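Local atomic coordinates of Hit-like protein involved in cell-cycle regulation (Bartonella henselae, PDB entry 3LB5), a protein that probably binds and hydrolyses nucleotide derivatives as a histidine triad (HINT-like) protein, and may take part in cell-cycle regulation. Residues 51-56 / 63-68; 108-113 / 127-132. One frame throughout, in Å; residues are numbered along the deposited sequence.

Interaction 1 (51-56 / 63-68); sequences VIAFMD and GHTLVI
Leu66 and Phe54 face each other across an antiparallel hairpin, a compact example of a buried side chain serving two neighbours at once. CB of Leu66 lies over one face of the Phe54 ring, 4.1 Å from its centroid, in a CH-pi contact. Because CG stands anti to the carbonyl carbon (chi1 -56°), it comes to 4.0 Å from CB of Asp56. There the chain forks: CD1 reaches Phe54 CE1 at 3.7 Å, while CD2 turns to Asp56 OD2. Ile68 lies on the same face, its CD1 meeting Phe54 CE2 at 3.7 Å. Backbone bonds pair Phe54 with Leu66 and Ile52 with Ile68, those donated by Leu66 N and Ile68 N being nearly straight. Past the strand end, Asp56 N donates to His64 O. The Asp56 CB rests over the His64 imidazole, 3.9 Å from the ring centroid; the carboxylate itself takes the backbone N-H of Met58 on OD1, and His64 ND1 is bonded to Gln60 N. Met55, whose side chain diverges from that of Thr65, packs against Leu150, Ala154 and Ile157 of helix 147-160. Strands 44-47 and 126-131 flank the hairpin, and the Phe54 ring meets Phe32 of helix 31-36 edge-to-face.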
ATOM      1  N   VAL B  51       9.113  11.689  -7.618  1.00  8.74           N
ATOM      2  CA  VAL B  51       7.763  11.615  -7.038  1.00  8.82           C
ATOM      3  C   VAL B  51       7.232  12.958  -6.621  1.00  8.82           C
ATOM      4  O   VAL B  51       7.993  13.904  -6.402  1.00  9.94           O
ATOM      5  CB  VAL B  51       7.697  10.690  -5.772  1.00  9.22           C
ATOM      6  CG1 VAL B  51       8.377   9.347  -5.996  1.00  9.31           C
ATOM      7  CG2 VAL B  51       8.295  11.374  -4.565  1.00  8.41           C
ATOM      8  N   ILE B  52       5.917  13.015  -6.451  1.00  9.19           N
ATOM      9  CA  ILE B  52       5.267  14.168  -5.903  1.00  8.47           C
ATOM     10  C   ILE B  52       4.328  13.667  -4.843  1.00  8.72           C
ATOM     11  O   ILE B  52       3.629  12.692  -5.064  1.00  8.49           O
ATOM     12  CB  ILE B  52       4.440  14.932  -6.949  1.00  8.80           C
ATOM     13  CG1 ILE B  52       5.292  15.329  -8.160  1.00  9.43           C
ATOM     14  CG2 ILE B  52       3.866  16.192  -6.317  1.00  8.34           C
ATOM     15  CD1 ILE B  52       4.439  15.828  -9.336  1.00 11.40           C
ATOM     16  N   ALA B  53       4.339  14.336  -3.694  1.00  8.00           N
ATOM     17  CA  ALA B  53       3.374  14.075  -2.632  1.00  8.07           C
ATOM     18  C   ALA B  53       2.541  15.314  -2.446  1.00  7.78           C
ATOM     19  O   ALA B  53       3.077  16.422  -2.357  1.00  8.44           O
ATOM     20  CB  ALA B  53       4.083  13.680  -1.310  1.00  7.82           C
ATOM     21  N   PHE B  54       1.226  15.133  -2.364  1.00  7.79           N
ATOM     22  CA  PHE B  54       0.320  16.260  -2.426  1.00  8.24           C
ATOM     23  C   PHE B  54      -0.980  15.911  -1.690  1.00  8.73           C
ATOM     24  O   PHE B  54      -1.286  14.745  -1.462  1.00  8.50           O
ATOM     25  CB  PHE B  54       0.063  16.684  -3.893  1.00  7.79           C
ATOM     26  CG  PHE B  54      -0.576  15.602  -4.742  1.00  9.02           C
ATOM     27  CD1 PHE B  54      -1.967  15.574  -4.928  1.00  8.15           C
ATOM     28  CD2 PHE B  54       0.208  14.626  -5.369  1.00  8.44           C
ATOM     29  CE1 PHE B  54      -2.582  14.578  -5.726  1.00 10.77           C
ATOM     30  CE2 PHE B  54      -0.400  13.613  -6.169  1.00 10.28           C
ATOM     31  CZ  PHE B  54      -1.806  13.595  -6.344  1.00 10.92           C
ATOM     32  N   MET B  55      -1.691  16.942  -1.273  1.00  9.04           N
ATOM     33  CA  MET B  55      -2.894  16.771  -0.483  1.00 10.22           C
ATOM     34  C   MET B  55      -4.030  16.216  -1.329  1.00 10.46           C
ATOM     35  O   MET B  55      -4.275  16.689  -2.450  1.00 10.46           O
ATOM     36  CB  MET B  55      -3.302  18.110   0.149  1.00 10.78           C
ATOM     37  CG  MET B  55      -2.195  18.788   0.987  1.00 10.26           C
ATOM     38  SD  MET B  55      -1.382  17.664   2.139  1.00 11.10           S
ATOM     39  CE  MET B  55      -2.780  17.332   3.230  1.00  8.80           C
ATOM     40  N   ASP B  56      -4.719  15.207  -0.791  1.00 10.90           N
ATOM     41  CA  ASP B  56      -5.970  14.750  -1.382  1.00 11.25           C
ATOM     42  C   ASP B  56      -7.035  15.834  -1.163  1.00 11.19           C
ATOM     43  O   ASP B  56      -7.217  16.296  -0.032  1.00 11.81           O
ATOM     44  CB  ASP B  56      -6.406  13.430  -0.713  1.00 11.91           C
ATOM     45  CG  ASP B  56      -7.522  12.712  -1.475  1.00 12.23           C
ATOM     46  OD1 ASP B  56      -8.450  13.373  -1.988  1.00 15.52           O
ATOM     47  OD2 ASP B  56      -7.484  11.468  -1.560  1.00 16.40           O
ATOM     48  N   GLY B  63      -5.243  15.787   6.686  1.00 11.20           N
ATOM     49  CA  GLY B  63      -3.841  15.425   6.435  1.00 10.13           C
ATOM     50  C   GLY B  63      -3.598  14.282   5.444  1.00  8.97           C
ATOM     51  O   GLY B  63      -2.442  13.945   5.149  1.00  7.97           O
ATOM     52  N   HIS B  64      -4.684  13.691   4.957  1.00  8.35           N
ATOM     53  CA  HIS B  64      -4.675  12.605   3.943  1.00  8.60           C
ATOM     54  C   HIS B  64      -3.872  13.079   2.722  1.00  8.45           C
ATOM     55  O   HIS B  64      -4.224  14.084   2.078  1.00  8.04           O
ATOM     56  CB  HIS B  64      -6.137  12.300   3.576  1.00  8.62           C
ATOM     57  CG  HIS B  64      -6.345  11.222   2.544  1.00  7.88           C
ATOM     58  ND1 HIS B  64      -7.590  10.685   2.314  1.00  9.47           N
ATOM     59  CD2 HIS B  64      -5.504  10.594   1.683  1.00  9.37           C
ATOM     60  CE1 HIS B  64      -7.518   9.782   1.348  1.00  9.22           C
ATOM     61  NE2 HIS B  64      -6.263   9.711   0.944  1.00  8.21           N
ATOM     62  N   THR B  65      -2.789  12.362   2.448  1.00  7.90           N
ATOM     63  CA  THR B  65      -1.816  12.715   1.421  1.00  8.32           C
ATOM     64  C   THR B  65      -1.728  11.604   0.377  1.00  8.35           C
ATOM     65  O   THR B  65      -1.886  10.402   0.699  1.00  7.02           O
ATOM     66  CB  THR B  65      -0.432  12.944   2.061  1.00  8.77           C
ATOM     67  OG1 THR B  65      -0.551  13.875   3.145  1.00 10.47           O
ATOM     68  CG2 THR B  65       0.607  13.484   1.030  1.00  8.10           C
ATOM     69  N   LEU B  66      -1.471  12.014  -0.872  1.00  8.18           N
ATOM     70  CA  LEU B  66      -1.259  11.079  -1.963  1.00  8.19           C
ATOM     71  C   LEU B  66       0.201  11.125  -2.402  1.00  7.47           C
ATOM     72  O   LEU B  66       0.811  12.200  -2.444  1.00  7.01           O
ATOM     73  CB  LEU B  66      -2.165  11.430  -3.147  1.00  7.93           C
ATOM     74  CG  LEU B  66      -3.656  11.493  -2.845  1.00 11.22           C
ATOM     75  CD1 LEU B  66      -4.452  11.808  -4.110  1.00 12.95           C
ATOM     76  CD2 LEU B  66      -4.100  10.183  -2.250  1.00 10.83           C
ATOM     77  N   VAL B  67       0.755   9.968  -2.745  1.00  6.41           N
ATOM     78  CA  VAL B  67       2.132   9.938  -3.295  1.00  7.37           C
ATOM     79  C   VAL B  67       2.063   9.309  -4.687  1.00  7.95           C
ATOM     80  O   VAL B  67       1.487   8.219  -4.846  1.00  7.31           O
ATOM     81  CB  VAL B  67       3.071   9.102  -2.422  1.00  6.92           C
ATOM     82  CG1 VAL B  67       4.423   8.836  -3.139  1.00  8.37           C
ATOM     83  CG2 VAL B  67       3.335   9.815  -1.080  1.00  7.15           C
ATOM     84  N   ILE B  68       2.604  10.019  -5.687  1.00  7.54           N
ATOM     85  CA  ILE B  68       2.615   9.498  -7.073  1.00  8.21           C
ATOM     86  C   ILE B  68       4.020   9.489  -7.664  1.00  8.37           C
ATOM     87  O   ILE B  68       4.824  10.383  -7.362  1.00  8.64           O
ATOM     88  CB  ILE B  68       1.678  10.309  -8.059  1.00  8.35           C
ATOM     89  CG1 ILE B  68       2.135  11.769  -8.222  1.00  9.49           C
ATOM     90  CG2 ILE B  68       0.191  10.204  -7.679  1.00  7.58           C
ATOM     91  CD1 ILE B  68       1.268  12.546  -9.293  1.00  8.82           C
TER
HETATM   92  O   HOH W   1      -6.095  16.148   2.202  1.00 12.57           O

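Interaction 2 (108-113 / 127-132); sequences TVMQFN and HIIPRM
Thr108 and Ile129 exchange a reciprocal pair of backbone hydrogen bonds, Thr108 N to Ile129 O at 2.8 Å and Ile129 N to Thr108 O at 2.9 Å. Two residues along, Met110 and His127 repeat the exchange, the return bond from His127 N to Met110 O spanning 2.8 Å in the carbonyl plane. Val109 and Ile128, the non-hydrogen-bonded pair between them, turn their side chains to helix 81-101.

Several side-chain polar groups find partners too. Arg131, folded back by its bends at chi2 and chi3 (-59° and -64°), brings NH1 to 3.0 Å from Thr108 OG1; the hydroxyl sits at the guanidinium edge, 20° out of plane. The same OG1 bonds to Ser117 OG of the second subunit. His127 ND1 has His64 as its partner, while NE2 of His127 lies 3.6 Å from CE2 of Phe112, the two rings meeting obliquely. Gln111 and Asn113 join their amides in two 2.9 Å bonds, Gln111 NE2 to Asn113 OD1, with the donor above the carbonyl plane, and Asn113 ND2 to Gln111 OE1; Asn113 OD1 further accepts from Leu76 N, and its ND2 donates to Ile107 O of the second subunit.

Strand 106-113 is outermost only within its own chain: residues 108, 109 and 111-113 pair antiparallel with a strand of the second subunit. The chemistry thus implies a sheet continued through the dimer interface, with Thr108 and Asn113 bonded both within the chain and across it.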
ATOM      1  N   THR B 108      -2.826   4.501   7.798  1.00  8.46           N
ATOM      2  CA  THR B 108      -3.268   3.514   6.805  1.00  8.96           C
ATOM      3  C   THR B 108      -2.716   3.872   5.427  1.00  9.08           C
ATOM      4  O   THR B 108      -2.902   4.993   4.947  1.00  8.74           O
ATOM      5  CB  THR B 108      -4.810   3.412   6.752  1.00  8.89           C
ATOM      6  OG1 THR B 108      -5.303   2.997   8.035  1.00  8.35           O
ATOM      7  CG2 THR B 108      -5.254   2.377   5.689  1.00 10.64           C
ATOM      8  N   VAL B 109      -2.029   2.913   4.808  1.00  8.45           N
ATOM      9  CA  VAL B 109      -1.522   3.070   3.452  1.00  8.44           C
ATOM     10  C   VAL B 109      -2.389   2.202   2.562  1.00  8.46           C
ATOM     11  O   VAL B 109      -2.586   1.025   2.848  1.00  7.80           O
ATOM     12  CB  VAL B 109      -0.042   2.625   3.354  1.00  7.74           C
ATOM     13  CG1 VAL B 109       0.468   2.649   1.907  1.00  7.82           C
ATOM     14  CG2 VAL B 109       0.821   3.474   4.313  1.00  8.63           C
ATOM     15  N   MET B 110      -2.910   2.773   1.477  1.00  8.15           N
ATOM     16  CA  MET B 110      -3.699   1.976   0.538  1.00  9.10           C
ATOM     17  C   MET B 110      -3.257   2.228  -0.881  1.00  8.89           C
ATOM     18  O   MET B 110      -2.823   3.336  -1.225  1.00  9.27           O
ATOM     19  CB  MET B 110      -5.196   2.297   0.647  1.00  9.92           C
ATOM     20  CG  MET B 110      -5.731   2.173   2.052  1.00 13.55           C
ATOM     21  SD  MET B 110      -7.515   2.293   2.052  1.00 23.05           S
ATOM     22  CE  MET B 110      -7.841   4.006   1.663  1.00 23.33           C
ATOM     23  N   GLN B 111      -3.395   1.214  -1.720  1.00  8.21           N
ATOM     24  CA  GLN B 111      -3.064   1.386  -3.121  1.00  8.35           C
ATOM     25  C   GLN B 111      -4.052   0.548  -3.946  1.00  8.25           C
ATOM     26  O   GLN B 111      -4.192  -0.663  -3.722  1.00  8.26           O
ATOM     27  CB  GLN B 111      -1.603   1.019  -3.384  1.00  7.67           C
ATOM     28  CG  GLN B 111      -1.121   1.393  -4.828  1.00  7.45           C
ATOM     29  CD  GLN B 111      -1.432   0.315  -5.842  1.00  8.52           C
ATOM     30  OE1 GLN B 111      -1.313  -0.873  -5.551  1.00  9.71           O
ATOM     31  NE2 GLN B 111      -1.873   0.718  -7.028  1.00  8.10           N
ATOM     32  N   PHE B 112      -4.749   1.219  -4.856  1.00  7.84           N
ATOM     33  CA  PHE B 112      -5.852   0.599  -5.614  1.00  8.87           C
ATOM     34  C   PHE B 112      -5.562   0.343  -7.075  1.00  8.49           C
ATOM     35  O   PHE B 112      -5.110   1.237  -7.802  1.00  9.49           O
ATOM     36  CB  PHE B 112      -7.147   1.409  -5.487  1.00  8.68           C
ATOM     37  CG  PHE B 112      -7.568   1.668  -4.059  1.00 11.08           C
ATOM     38  CD1 PHE B 112      -7.566   0.644  -3.114  1.00 11.69           C
ATOM     39  CD2 PHE B 112      -7.964   2.936  -3.669  1.00 11.95           C
ATOM     40  CE1 PHE B 112      -7.951   0.882  -1.794  1.00 14.50           C
ATOM     41  CE2 PHE B 112      -8.356   3.192  -2.342  1.00 16.10           C
ATOM     42  CZ  PHE B 112      -8.345   2.154  -1.405  1.00 13.75           C
ATOM     43  N   ASN B 113      -5.814  -0.893  -7.500  1.00  8.11           N
ATOM     44  CA  ASN B 113      -5.628  -1.297  -8.883  1.00  8.70           C
ATOM     45  C   ASN B 113      -6.935  -1.718  -9.547  1.00  8.58           C
ATOM     46  O   ASN B 113      -7.463  -2.777  -9.253  1.00  8.31           O
ATOM     47  CB  ASN B 113      -4.610  -2.442  -8.977  1.00  7.84           C
ATOM     48  CG  ASN B 113      -3.306  -2.097  -8.310  1.00  8.37           C
ATOM     49  OD1 ASN B 113      -2.467  -1.419  -8.901  1.00  7.75           O
ATOM     50  ND2 ASN B 113      -3.141  -2.518  -7.058  1.00  6.57           N
ATOM     51  N   HIS B 127      -2.306   6.104  -1.138  1.00  7.70           N
ATOM     52  CA  HIS B 127      -2.968   6.892  -0.100  1.00  7.79           C
ATOM     53  C   HIS B 127      -2.221   6.774   1.227  1.00  8.71           C
ATOM     54  O   HIS B 127      -1.915   5.651   1.690  1.00  8.52           O
ATOM     55  CB  HIS B 127      -4.400   6.375   0.133  1.00  7.64           C
ATOM     56  CG  HIS B 127      -5.292   6.521  -1.041  1.00  7.04           C
ATOM     57  ND1 HIS B 127      -5.995   7.684  -1.292  1.00  9.90           N
ATOM     58  CD2 HIS B 127      -5.639   5.648  -2.017  1.00  9.73           C
ATOM     59  CE1 HIS B 127      -6.721   7.527  -2.388  1.00 11.78           C
ATOM     60  NE2 HIS B 127      -6.528   6.300  -2.844  1.00 13.25           N
ATOM     61  N   ILE B 128      -1.946   7.921   1.855  1.00  8.96           N
ATOM     62  CA  ILE B 128      -1.402   7.936   3.223  1.00  9.91           C
ATOM     63  C   ILE B 128      -2.401   8.643   4.150  1.00 10.01           C
ATOM     64  O   ILE B 128      -2.598   9.864   4.073  1.00 10.20           O
ATOM     65  CB  ILE B 128       0.002   8.578   3.330  1.00 10.01           C
ATOM     66  CG1 ILE B 128       1.044   7.786   2.528  1.00 11.11           C
ATOM     67  CG2 ILE B 128       0.487   8.541   4.777  1.00 11.02           C
ATOM     68  CD1 ILE B 128       1.235   8.230   1.137  1.00 15.83           C
ATOM     69  N   ILE B 129      -3.058   7.848   4.990  1.00  9.80           N
ATOM     70  CA  ILE B 129      -4.189   8.331   5.780  1.00 10.15           C
ATOM     71  C   ILE B 129      -3.924   8.226   7.281  1.00 10.50           C
ATOM     72  O   ILE B 129      -3.771   7.118   7.820  1.00  9.93           O
ATOM     73  CB  ILE B 129      -5.517   7.597   5.411  1.00 10.38           C
ATOM     74  CG1 ILE B 129      -5.705   7.519   3.885  1.00 10.87           C
ATOM     75  CG2 ILE B 129      -6.728   8.243   6.135  1.00  9.76           C
ATOM     76  CD1 ILE B 129      -6.887   6.669   3.449  1.00 13.86           C
ATOM     77  N   PRO B 130      -3.902   9.377   7.974  1.00 10.09           N
ATOM     78  CA  PRO B 130      -3.821   9.307   9.425  1.00 10.58           C
ATOM     79  C   PRO B 130      -5.098   8.771  10.088  1.00 10.66           C
ATOM     80  O   PRO B 130      -6.233   9.072   9.661  1.00 10.40           O
ATOM     81  CB  PRO B 130      -3.562  10.761   9.840  1.00 10.82           C
ATOM     82  CG  PRO B 130      -4.128  11.591   8.750  1.00 10.91           C
ATOM     83  CD  PRO B 130      -4.152  10.753   7.488  1.00 10.79           C
ATOM     84  N   ARG B 131      -4.901   7.958  11.120  1.00 10.99           N
ATOM     85  CA  ARG B 131      -6.011   7.362  11.855  1.00 11.08           C
ATOM     86  C   ARG B 131      -5.970   7.848  13.284  1.00 11.17           C
ATOM     87  O   ARG B 131      -4.904   8.152  13.810  1.00 11.08           O
ATOM     88  CB  ARG B 131      -5.911   5.835  11.839  1.00 11.48           C
ATOM     89  CG  ARG B 131      -5.860   5.248  10.421  1.00 12.11           C
ATOM     90  CD  ARG B 131      -7.105   5.641   9.655  1.00 13.25           C
ATOM     91  NE  ARG B 131      -8.286   5.052  10.275  1.00 14.03           N
ATOM     92  CZ  ARG B 131      -8.765   3.855   9.948  1.00 17.09           C
ATOM     93  NH1 ARG B 131      -8.163   3.129   8.996  1.00 19.22           N
ATOM     94  NH2 ARG B 131      -9.846   3.391  10.551  1.00 16.15           N
ATOM     95  N   MET B 132      -7.144   7.957  13.887  1.00 11.82           N
ATOM     96  CA  MET B 132      -7.247   8.245  15.318  1.00 12.89           C
ATOM     97  C   MET B 132      -8.043   7.126  15.923  1.00 13.16           C
ATOM     98  O   MET B 132      -8.976   6.614  15.297  1.00 12.66           O
ATOM     99  CB  MET B 132      -7.957   9.575  15.568  1.00 13.32           C
ATOM    100  CG  MET B 132      -7.247  10.794  14.989  1.00 14.54           C
ATOM    101  SD  MET B 132      -5.604  11.065  15.691  1.00 19.82           S
ATOM    102  CE  MET B 132      -5.192  12.653  14.963  1.00 19.55           C
TER

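Interactions 1 and 2 occupy successive parts of one antiparallel sheet, their centres 11 Å apart, and strands 65-69 and 126-131 join them side by side. Thr65 O accepts from Ile128 N at 2.7 Å, while Val67 and Ile128 pack on one face. On the other, His64 NE2 and His127 ND1 are 3.0 Å apart, a probable hydrogen bond linking the hairpin loop to a histidine of the His-x-His-x-His motif that names the family; His127 also meets the ring of His125. The unidentified ligand lies about 4 Å from the Asp56 side chain and about 8 Å from that of His127, consistent with a nucleotide-type pocket, with interaction 1 the nearer and His127 of interaction 2 farther off.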